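Local coordinates for protein ULam111 (Flavobacterium sp., PDB 5WUT) that probably hydrolyses β-1,3-glucosidic bonds of laminarin, as a laminarinase of glycoside hydrolase family 16 with a β-jelly roll fold, at residues A[160-165]-A[228-233]; A[130-135]-A[174-179]; A[83-88]-A[99-104]. All coordinates share one frame; numbering follows the deposited sequence.

Overall arrangement
The three contacts sample both layers of the β-jelly roll. Contact 1 lies within one layer, its centre about 11 Å from that of the chain, and spans strand 83-90, the first strand of contact 3: Asp229 OD2 meets Arg88 NH1 at 2.8 Å and Tyr230 OH meets Glu86 OE2 at 2.7 Å. Contacts 2 and 3 join this layer to the facing one, their centres about 11 Å apart. Contact 2 touches contact 1 where Asp177 OD2 meets His161 ND1 at 2.7 Å. The facing layer includes strand 118-123, whose sequence resembles the family 16 motif bearing catalytic carboxylates in relatives; contact 3 uses its neighbour, strand 97-105, on the side turned to the other layer.

Contact 1. Residues A[160-165]-A[228-233]; sequences FHLYAI and IDYIKV
Leu162 and Tyr230 make the nearer of two small van der Waals touches between 160-165 and 228-233, with Leu162 CD2 3.5 Å from Tyr230 OH. The leucine methyl meets the hydroxyl end of the ring at a slant, CD2 standing 4.4 Å from Tyr230 CZ. The second touch, between Phe160 and Asp229, is looser: Phe160 CE2 comes to 4.3 Å from Asp229 CB, meeting the methylene rather than the carboxylate.

Backbone shape is consistent with both Asp229 and Tyr230, neighbours in sequence, reaching this face, the tyrosine only with the end of its ring. At Asp229 the chain leaves the extended form (psi -47°), as in a β bulge, and the usual reversal of direction from one residue to the next is lost. Tyr230 then places CG between its backbone N and carbonyl carbon (chi1 64°), which sends the ring across toward 160-165. Lys232 CE lies 3.6 Å above the ring plane, over its centre, so the lysine chain packs on one face of the ring.

The polar ends find their partners on the strand in between. Tyr230 OH is hydrogen-bonded to Glu86 and Asp229 forms a salt bridge with Arg88; both anchor side chains that the van der Waals touches alone would hold only lightly.

All this bridges strand 83-90, which pairs antiparallel with both strands and separates them. Backbone bonds tie Tyr163 to Ala87 and Ile165 to Ile85. Beyond, strand 7-11 flanks strand 224-234, with Tyr230 touching Glu10, while strand 172-176 lies next to strand 161-167.

Contact 2. Residues A[130-135]-A[174-179]; sequences HMVFTS and FFVDNI
Thr134 and Phe174 pass alongside one another, pointing opposite ways, the threonine lying against CB, CG and CD2 of Phe174, at a slant to the ring. Thr134 CB is 3.5 Å from Phe174 CD2, and its methyl CG2 follows at 3.8 Å from the same CD2. Phe174 holds CG anti to its carbonyl carbon (chi1 -64°), which carries the far end of the ring on to the backbone of Ser135, whose O lies 3.8 Å from Phe174 CZ. Two residues away on each strand, Val132 and Val176 meet methyl to methyl, CG2 to CG2 at 4.3 Å.

The two strands run nearly antiparallel, at 161°, with axes 8.7 Å apart: they face each other from the two layers of the sandwich. From Val176 to Ile179 the chain reverses in a type I' turn that reaches the second subunit, where Ile179 packs on Ile179 of that chain. With an alanine in place of Phe174, Thr134 and the Ser135 carbonyl would probably lose the ring they pack on, opening a gap between the layers and depriving Tyr182 of its ring partner. With Ser135 OG bonded to Thr148 outside it, this directionless, largely apolar contact holds the layers by shape and burial.

Contact 3. Residues A[83-88]-A[99-104]; sequences GYIEAR and PAFWML
Strands 83-88 and 99-104 run almost antiparallel, at 161°, with axes 9.4 Å apart, a spacing too wide for backbone pairing and suited to two β-sheets packed face to face. Ile85, Ala87, Phe101 and Met103 point into the space between them. Phe101 enters near the middle: with CG anti to the backbone N (chi1 164°) its ring reaches across to Ala87, whose CB lies 3.6 Å from Phe101 CE2 and equally near CD2. The small side chain is consistent with so close an approach of the ring. Ile85 takes the far end of the same ring, its CG2 standing at the edge near the ring plane, 4.2 Å from Phe101 CZ.

The other branch of Ile85 turns to Met103. These two side chains meet end to end, Ile85 CD1 lying 3.9 Å from Met103 SD. The methionine chain bends at its last torsion (chi3 79°), which brings CE to 4.0 Å from Ile85 CD1 as well. Ile85 is thus shared between an aromatic edge and a thioether.

Phe202 of strand 200-208 touches both Ile85 and Met103, and Leu122 of strand 118-123 touches Phe101, so the strands flanking 97-105 add to the same core. On the Ile85 side, strands 161-167 and 224-234 flank strand 83-90. Trp102, between the two inward-pointing residues, instead touches Glu118 and Asp120 of strand 118-123.

Contact 1. Residues A[160-165]-A[228-233]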
loop_
_atom_site.group_PDB
_atom_site.type_symbol
_atom_site.label_atom_id
_atom_site.label_comp_id
_atom_site.label_asym_id
_atom_site.label_seq_id
_atom_site.Cartn_x
_atom_site.Cartn_y
_atom_site.Cartn_z
ATOM N N PHE A 160 -6.104 7.684 11.167
ATOM C CA PHE A 160 -4.986 6.836 11.602
ATOM C C PHE A 160 -4.580 5.841 10.509
ATOM O O PHE A 160 -5.427 5.339 9.771
ATOM C CB PHE A 160 -5.349 6.079 12.893
ATOM C CG PHE A 160 -5.308 6.943 14.125
ATOM C CD1 PHE A 160 -6.349 7.825 14.400
ATOM C CD2 PHE A 160 -4.221 6.892 14.995
ATOM C CE1 PHE A 160 -6.311 8.648 15.525
ATOM C CE2 PHE A 160 -4.174 7.713 16.123
ATOM C CZ PHE A 160 -5.228 8.589 16.388
ATOM N N HIS A 161 -3.276 5.584 10.408
ATOM C CA HIS A 161 -2.753 4.560 9.512
ATOM C C HIS A 161 -1.804 3.651 10.264
ATOM O O HIS A 161 -1.347 3.975 11.364
ATOM C CB HIS A 161 -2.042 5.191 8.321
ATOM C CG HIS A 161 -2.951 5.993 7.451
ATOM N ND1 HIS A 161 -3.476 5.503 6.270
ATOM C CD2 HIS A 161 -3.459 7.239 7.601
ATOM C CE1 HIS A 161 -4.258 6.418 5.729
ATOM N NE2 HIS A 161 -4.266 7.483 6.515
ATOM N N LEU A 162 -1.503 2.512 9.650
ATOM C CA LEU A 162 -0.604 1.520 10.232
ATOM C C LEU A 162 0.758 1.570 9.558
ATOM O O LEU A 162 0.855 1.636 8.319
ATOM C CB LEU A 162 -1.195 0.114 10.095
ATOM C CG LEU A 162 -2.592 -0.109 10.665
ATOM C CD1 LEU A 162 -2.977 -1.558 10.412
ATOM C CD2 LEU A 162 -2.655 0.214 12.140
ATOM N N TYR A 163 1.802 1.548 10.381
ATOM C CA TYR A 163 3.181 1.560 9.919
ATOM C C TYR A 163 3.881 0.389 10.555
ATOM O O TYR A 163 3.854 0.280 11.771
ATOM C CB TYR A 163 3.866 2.879 10.297
ATOM C CG TYR A 163 3.154 4.115 9.806
ATOM C CD1 TYR A 163 2.076 4.661 10.501
ATOM C CD2 TYR A 163 3.582 4.770 8.653
ATOM C CE1 TYR A 163 1.430 5.805 10.039
ATOM C CE2 TYR A 163 2.955 5.910 8.201
ATOM C CZ TYR A 163 1.880 6.429 8.892
ATOM O OH TYR A 163 1.253 7.582 8.419
ATOM N N ALA A 164 4.471 -0.505 9.759
ATOM C CA ALA A 164 5.017 -1.723 10.339
ATOM C C ALA A 164 6.258 -2.231 9.627
ATOM O O ALA A 164 6.536 -1.856 8.488
ATOM C CB ALA A 164 3.948 -2.818 10.350
ATOM N N ILE A 165 7.004 -3.092 10.318
ATOM C CA ILE A 165 8.083 -3.851 9.698
ATOM C C ILE A 165 7.938 -5.326 10.034
ATOM O O ILE A 165 7.413 -5.680 11.087
ATOM C CB ILE A 165 9.488 -3.386 10.140
ATOM C CG1 ILE A 165 9.624 -3.400 11.665
ATOM C CG2 ILE A 165 9.770 -2.000 9.597
ATOM C CD1 ILE A 165 11.052 -3.146 12.152
ATOM N N ILE A 228 -0.209 8.826 18.676
ATOM C CA ILE A 228 0.143 7.415 18.509
ATOM C C ILE A 228 -0.766 6.564 19.397
ATOM O O ILE A 228 -0.833 6.772 20.599
ATOM C CB ILE A 228 1.623 7.162 18.839
ATOM C CG1 ILE A 228 2.539 8.117 18.041
ATOM C CG2 ILE A 228 1.984 5.690 18.577
ATOM C CD1 ILE A 228 2.882 9.426 18.743
ATOM N N ASP A 229 -1.496 5.635 18.783
ATOM C CA ASP A 229 -2.436 4.748 19.493
ATOM C C ASP A 229 -1.721 3.601 20.189
ATOM O O ASP A 229 -1.973 3.313 21.360
ATOM C CB ASP A 229 -3.474 4.227 18.490
ATOM C CG ASP A 229 -4.629 3.466 19.133
ATOM O OD1 ASP A 229 -4.794 3.496 20.364
ATOM O OD2 ASP A 229 -5.415 2.864 18.358
ATOM N N TYR A 230 -0.806 2.950 19.478
ATOM C CA TYR A 230 -0.091 1.832 20.057
ATOM C C TYR A 230 1.190 1.486 19.304
ATOM O O TYR A 230 1.411 1.927 18.170
ATOM C CB TYR A 230 -1.002 0.591 20.110
ATOM C CG TYR A 230 -1.460 0.030 18.767
ATOM C CD1 TYR A 230 -0.561 -0.592 17.892
ATOM C CD2 TYR A 230 -2.796 0.071 18.405
ATOM C CE1 TYR A 230 -0.982 -1.120 16.681
ATOM C CE2 TYR A 230 -3.232 -0.464 17.204
ATOM C CZ TYR A 230 -2.327 -1.057 16.354
ATOM O OH TYR A 230 -2.789 -1.576 15.166
ATOM N N ILE A 231 2.026 0.696 19.967
ATOM C CA ILE A 231 3.105 -0.066 19.345
ATOM C C ILE A 231 2.872 -1.509 19.755
ATOM O O ILE A 231 2.739 -1.776 20.952
ATOM C CB ILE A 231 4.508 0.368 19.818
ATOM C CG1 ILE A 231 4.791 1.826 19.462
ATOM C CG2 ILE A 231 5.573 -0.540 19.194
ATOM C CD1 ILE A 231 6.027 2.378 20.189
ATOM N N LYS A 232 2.818 -2.426 18.785
ATOM C CA LYS A 232 2.681 -3.863 19.059
ATOM C C LYS A 232 3.902 -4.580 18.533
ATOM O O LYS A 232 4.385 -4.262 17.443
ATOM C CB LYS A 232 1.426 -4.452 18.395
ATOM C CG LYS A 232 0.130 -3.990 19.007
ATOM C CD LYS A 232 -1.052 -4.502 18.191
ATOM C CE LYS A 232 -2.359 -3.952 18.727
ATOM N NZ LYS A 232 -3.522 -4.541 17.981
ATOM N N VAL A 233 4.403 -5.549 19.289
ATOM C CA VAL A 233 5.531 -6.363 18.836
ATOM C C VAL A 233 5.147 -7.831 18.842
ATOM O O VAL A 233 4.768 -8.376 19.889
ATOM C CB VAL A 233 6.775 -6.193 19.721
ATOM C CG1 VAL A 233 7.920 -7.031 19.175
ATOM C CG2 VAL A 233 7.162 -4.721 19.810
#

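Contact 2. Residues A[130-135]-A[174-179]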
loop_
_atom_site.group_PDB
_atom_site.type_symbol
_atom_site.label_atom_id
_atom_site.label_comp_id
_atom_site.label_asym_id
_atom_site.label_seq_id
_atom_site.Cartn_x
_atom_site.Cartn_y
_atom_site.Cartn_z
ATOM N N HIS A 130 1.326 13.768 1.333
ATOM C CA HIS A 130 0.924 12.575 0.585
ATOM C C HIS A 130 2.082 11.632 0.288
ATOM O O HIS A 130 1.995 10.833 -0.644
ATOM C CB HIS A 130 0.245 12.973 -0.731
ATOM C CG HIS A 130 -0.823 14.004 -0.570
ATOM N ND1 HIS A 130 -1.637 14.067 0.539
ATOM C CD2 HIS A 130 -1.215 15.010 -1.386
ATOM C CE1 HIS A 130 -2.487 15.069 0.401
ATOM N NE2 HIS A 130 -2.253 15.656 -0.760
ATOM N N MET A 131 3.163 11.741 1.061
ATOM C CA MET A 131 4.328 10.871 0.906
ATOM C C MET A 131 4.785 10.371 2.267
ATOM O O MET A 131 4.751 11.121 3.249
ATOM C CB MET A 131 5.509 11.604 0.241
ATOM C CG MET A 131 5.244 12.218 -1.116
ATOM S SD MET A 131 5.088 10.970 -2.400
ATOM C CE MET A 131 4.023 11.841 -3.553
ATOM N N VAL A 132 5.209 9.113 2.328
ATOM C CA VAL A 132 5.948 8.624 3.494
ATOM C C VAL A 132 7.245 7.976 3.052
ATOM O O VAL A 132 7.396 7.591 1.891
ATOM C CB VAL A 132 5.143 7.622 4.322
ATOM C CG1 VAL A 132 3.855 8.262 4.803
ATOM C CG2 VAL A 132 4.868 6.363 3.510
ATOM N N PHE A 133 8.175 7.839 3.989
ATOM C CA PHE A 133 9.497 7.299 3.693
ATOM C C PHE A 133 9.764 6.126 4.613
ATOM O O PHE A 133 9.365 6.165 5.772
ATOM C CB PHE A 133 10.571 8.379 3.869
ATOM C CG PHE A 133 10.336 9.610 3.035
ATOM C CD1 PHE A 133 9.468 10.609 3.463
ATOM C CD2 PHE A 133 10.987 9.771 1.826
ATOM C CE1 PHE A 133 9.247 11.741 2.689
ATOM C CE2 PHE A 133 10.767 10.903 1.051
ATOM C CZ PHE A 133 9.899 11.884 1.490
ATOM N N THR A 134 10.391 5.076 4.088
ATOM C CA THR A 134 10.827 3.925 4.880
ATOM C C THR A 134 12.281 3.690 4.532
ATOM O O THR A 134 12.616 3.613 3.350
ATOM C CB THR A 134 9.997 2.670 4.588
ATOM O OG1 THR A 134 10.007 2.415 3.177
ATOM C CG2 THR A 134 8.567 2.870 5.044
ATOM N N SER A 135 13.145 3.611 5.548
ATOM C CA SER A 135 14.592 3.672 5.330
ATOM C C SER A 135 15.393 2.883 6.340
ATOM O O SER A 135 14.913 2.565 7.437
ATOM C CB SER A 135 15.098 5.117 5.379
ATOM O OG SER A 135 14.222 6.024 4.737
ATOM N N PHE A 174 8.845 -3.541 4.953
ATOM C CA PHE A 174 8.126 -2.392 5.493
ATOM C C PHE A 174 6.702 -2.352 4.948
ATOM O O PHE A 174 6.506 -2.541 3.739
ATOM C CB PHE A 174 8.837 -1.080 5.126
ATOM C CG PHE A 174 10.222 -0.921 5.724
ATOM C CD1 PHE A 174 11.308 -1.623 5.209
ATOM C CD2 PHE A 174 10.447 -0.007 6.757
ATOM C CE1 PHE A 174 12.596 -1.449 5.750
ATOM C CE2 PHE A 174 11.714 0.171 7.291
ATOM C CZ PHE A 174 12.788 -0.551 6.793
ATOM N N PHE A 175 5.725 -2.105 5.821
ATOM C CA PHE A 175 4.310 -2.096 5.447
ATOM C C PHE A 175 3.613 -0.819 5.864
ATOM O O PHE A 175 3.810 -0.324 6.973
ATOM C CB PHE A 175 3.554 -3.280 6.079
ATOM C CG PHE A 175 4.163 -4.623 5.816
ATOM C CD1 PHE A 175 5.242 -5.075 6.565
ATOM C CD2 PHE A 175 3.621 -5.470 4.858
ATOM C CE1 PHE A 175 5.796 -6.311 6.324
ATOM C CE2 PHE A 175 4.154 -6.715 4.624
ATOM C CZ PHE A 175 5.254 -7.146 5.358
ATOM N N VAL A 176 2.783 -0.283 4.979
ATOM C CA VAL A 176 1.878 0.771 5.368
ATOM C C VAL A 176 0.471 0.302 5.073
ATOM O O VAL A 176 0.200 -0.171 3.967
ATOM C CB VAL A 176 2.190 2.092 4.632
ATOM C CG1 VAL A 176 1.238 3.193 5.092
ATOM C CG2 VAL A 176 3.630 2.499 4.905
ATOM N N ASP A 177 -0.403 0.386 6.075
ATOM C CA ASP A 177 -1.765 -0.131 5.975
ATOM C C ASP A 177 -1.770 -1.539 5.399
ATOM O O ASP A 177 -2.598 -1.878 4.556
ATOM C CB ASP A 177 -2.636 0.814 5.136
ATOM C CG ASP A 177 -2.832 2.167 5.800
ATOM O OD1 ASP A 177 -2.790 2.251 7.041
ATOM O OD2 ASP A 177 -3.034 3.152 5.083
ATOM N N ASN A 178 -0.821 -2.338 5.884
ATOM C CA ASN A 178 -0.698 -3.762 5.565
ATOM C C ASN A 178 -0.251 -4.024 4.134
ATOM O O ASN A 178 -0.284 -5.169 3.685
ATOM C CB ASN A 178 -2.023 -4.485 5.834
ATOM C CG ASN A 178 -2.452 -4.394 7.284
ATOM O OD1 ASN A 178 -1.699 -4.754 8.177
ATOM N ND2 ASN A 178 -3.665 -3.904 7.521
ATOM N N ILE A 179 0.161 -2.972 3.420
ATOM C CA ILE A 179 0.726 -3.145 2.077
ATOM C C ILE A 179 2.258 -3.115 2.105
ATOM O O ILE A 179 2.856 -2.176 2.617
ATOM C CB ILE A 179 0.181 -2.079 1.133
ATOM C CG1 ILE A 179 -1.326 -2.287 1.009
ATOM C CG2 ILE A 179 0.881 -2.150 -0.211
ATOM C CD1 ILE A 179 -2.011 -1.280 0.152
#

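Contact 3. Residues A[83-88]-A[99-104]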
loop_
_atom_site.group_PDB
_atom_site.type_symbol
_atom_site.label_atom_id
_atom_site.label_comp_id
_atom_site.label_asym_id
_atom_site.label_seq_id
_atom_site.Cartn_x
_atom_site.Cartn_y
_atom_site.Cartn_z
ATOM N N GLY A 83 10.981 -9.455 14.590
ATOM C CA GLY A 83 9.565 -9.484 14.888
ATOM C C GLY A 83 8.735 -8.741 13.868
ATOM O O GLY A 83 9.262 -8.122 12.947
ATOM N N TYR A 84 7.425 -8.826 14.024
ATOM C CA TYR A 84 6.524 -7.966 13.285
ATOM C C TYR A 84 6.167 -6.841 14.238
ATOM O O TYR A 84 5.571 -7.073 15.287
ATOM C CB TYR A 84 5.272 -8.707 12.798
ATOM C CG TYR A 84 4.500 -7.894 11.764
ATOM C CD1 TYR A 84 3.530 -6.974 12.149
ATOM C CD2 TYR A 84 4.762 -8.045 10.399
ATOM C CE1 TYR A 84 2.837 -6.217 11.192
ATOM C CE2 TYR A 84 4.070 -7.313 9.444
ATOM C CZ TYR A 84 3.116 -6.399 9.847
ATOM O OH TYR A 84 2.454 -5.667 8.883
ATOM N N ILE A 85 6.550 -5.627 13.874
ATOM C CA ILE A 85 6.419 -4.483 14.769
ATOM C C ILE A 85 5.496 -3.469 14.090
ATOM O O ILE A 85 5.735 -3.083 12.957
ATOM C CB ILE A 85 7.790 -3.880 15.092
ATOM C CG1 ILE A 85 8.620 -4.857 15.935
ATOM C CG2 ILE A 85 7.638 -2.535 15.785
ATOM C CD1 ILE A 85 10.076 -4.519 16.000
ATOM N N GLU A 86 4.422 -3.077 14.767
ATOM C CA GLU A 86 3.379 -2.241 14.145
ATOM C C GLU A 86 2.971 -1.074 15.024
ATOM O O GLU A 86 2.746 -1.255 16.226
ATOM C CB GLU A 86 2.146 -3.110 13.837
ATOM C CG GLU A 86 0.954 -2.375 13.215
ATOM C CD GLU A 86 -0.250 -3.312 13.076
ATOM O OE1 GLU A 86 -0.294 -4.110 12.111
ATOM O OE2 GLU A 86 -1.137 -3.279 13.957
ATOM N N ALA A 87 2.872 0.116 14.426
ATOM C CA ALA A 87 2.357 1.288 15.119
ATOM C C ALA A 87 1.137 1.818 14.396
ATOM O O ALA A 87 1.037 1.722 13.176
ATOM C CB ALA A 87 3.422 2.389 15.224
ATOM N N ARG A 88 0.190 2.349 15.156
ATOM C CA ARG A 88 -0.985 2.989 14.586
ATOM C C ARG A 88 -0.913 4.451 14.974
ATOM O O ARG A 88 -0.792 4.770 16.159
ATOM C CB ARG A 88 -2.269 2.327 15.100
ATOM C CG ARG A 88 -3.527 2.955 14.560
ATOM C CD ARG A 88 -4.764 2.152 14.930
ATOM N NE ARG A 88 -5.937 2.702 14.265
ATOM C CZ ARG A 88 -6.804 3.541 14.824
ATOM N NH1 ARG A 88 -6.645 3.941 16.069
ATOM N NH2 ARG A 88 -7.835 3.985 14.124
ATOM N N PRO A 99 7.391 14.274 11.995
ATOM C CA PRO A 99 7.097 13.186 12.922
ATOM C C PRO A 99 7.808 11.901 12.522
ATOM O O PRO A 99 8.018 11.648 11.327
ATOM C CB PRO A 99 5.588 13.032 12.795
ATOM C CG PRO A 99 5.324 13.349 11.359
ATOM C CD PRO A 99 6.250 14.535 11.099
ATOM N N ALA A 100 8.173 11.096 13.513
ATOM C CA ALA A 100 8.850 9.842 13.220
ATOM C C ALA A 100 8.600 8.780 14.278
ATOM O O ALA A 100 8.495 9.075 15.464
ATOM C CB ALA A 100 10.339 10.078 13.074
ATOM N N PHE A 101 8.513 7.535 13.826
ATOM C CA PHE A 101 8.567 6.355 14.690
ATOM C C PHE A 101 9.636 5.452 14.099
ATOM O O PHE A 101 9.571 5.095 12.921
ATOM C CB PHE A 101 7.198 5.647 14.765
ATOM C CG PHE A 101 7.269 4.235 15.305
ATOM C CD1 PHE A 101 7.739 3.998 16.584
ATOM C CD2 PHE A 101 6.868 3.150 14.529
ATOM C CE1 PHE A 101 7.812 2.701 17.091
ATOM C CE2 PHE A 101 6.945 1.848 15.033
ATOM C CZ PHE A 101 7.413 1.635 16.319
ATOM N N TRP A 102 10.634 5.103 14.894
ATOM C CA TRP A 102 11.826 4.478 14.341
ATOM C C TRP A 102 12.583 3.705 15.405
ATOM O O TRP A 102 12.127 3.631 16.550
ATOM C CB TRP A 102 12.710 5.556 13.670
ATOM C CG TRP A 102 13.063 6.774 14.509
ATOM C CD1 TRP A 102 12.206 7.697 15.029
ATOM C CD2 TRP A 102 14.385 7.217 14.839
ATOM N NE1 TRP A 102 12.918 8.689 15.697
ATOM C CE2 TRP A 102 14.257 8.408 15.590
ATOM C CE3 TRP A 102 15.665 6.707 14.589
ATOM C CZ2 TRP A 102 15.358 9.096 16.094
ATOM C CZ3 TRP A 102 16.770 7.397 15.089
ATOM C CH2 TRP A 102 16.598 8.585 15.832
ATOM N N MET A 103 13.677 3.051 15.013
ATOM C CA MET A 103 14.446 2.211 15.937
ATOM C C MET A 103 15.944 2.391 15.785
ATOM O O MET A 103 16.422 2.672 14.693
ATOM C CB MET A 103 14.094 0.725 15.738
ATOM C CG MET A 103 12.628 0.434 15.930
ATOM S SD MET A 103 12.221 -1.309 15.791
ATOM C CE MET A 103 12.731 -1.907 17.399
ATOM N N LEU A 104 16.674 2.227 16.893
ATOM C CA LEU A 104 18.134 2.286 16.894
ATOM C C LEU A 104 18.746 1.051 17.525
ATOM O O LEU A 104 18.155 0.454 18.426
ATOM C CB LEU A 104 18.618 3.533 17.642
ATOM C CG LEU A 104 18.550 4.820 16.835
ATOM C CD1 LEU A 104 18.755 6.034 17.761
ATOM C CD2 LEU A 104 19.621 4.788 15.747
#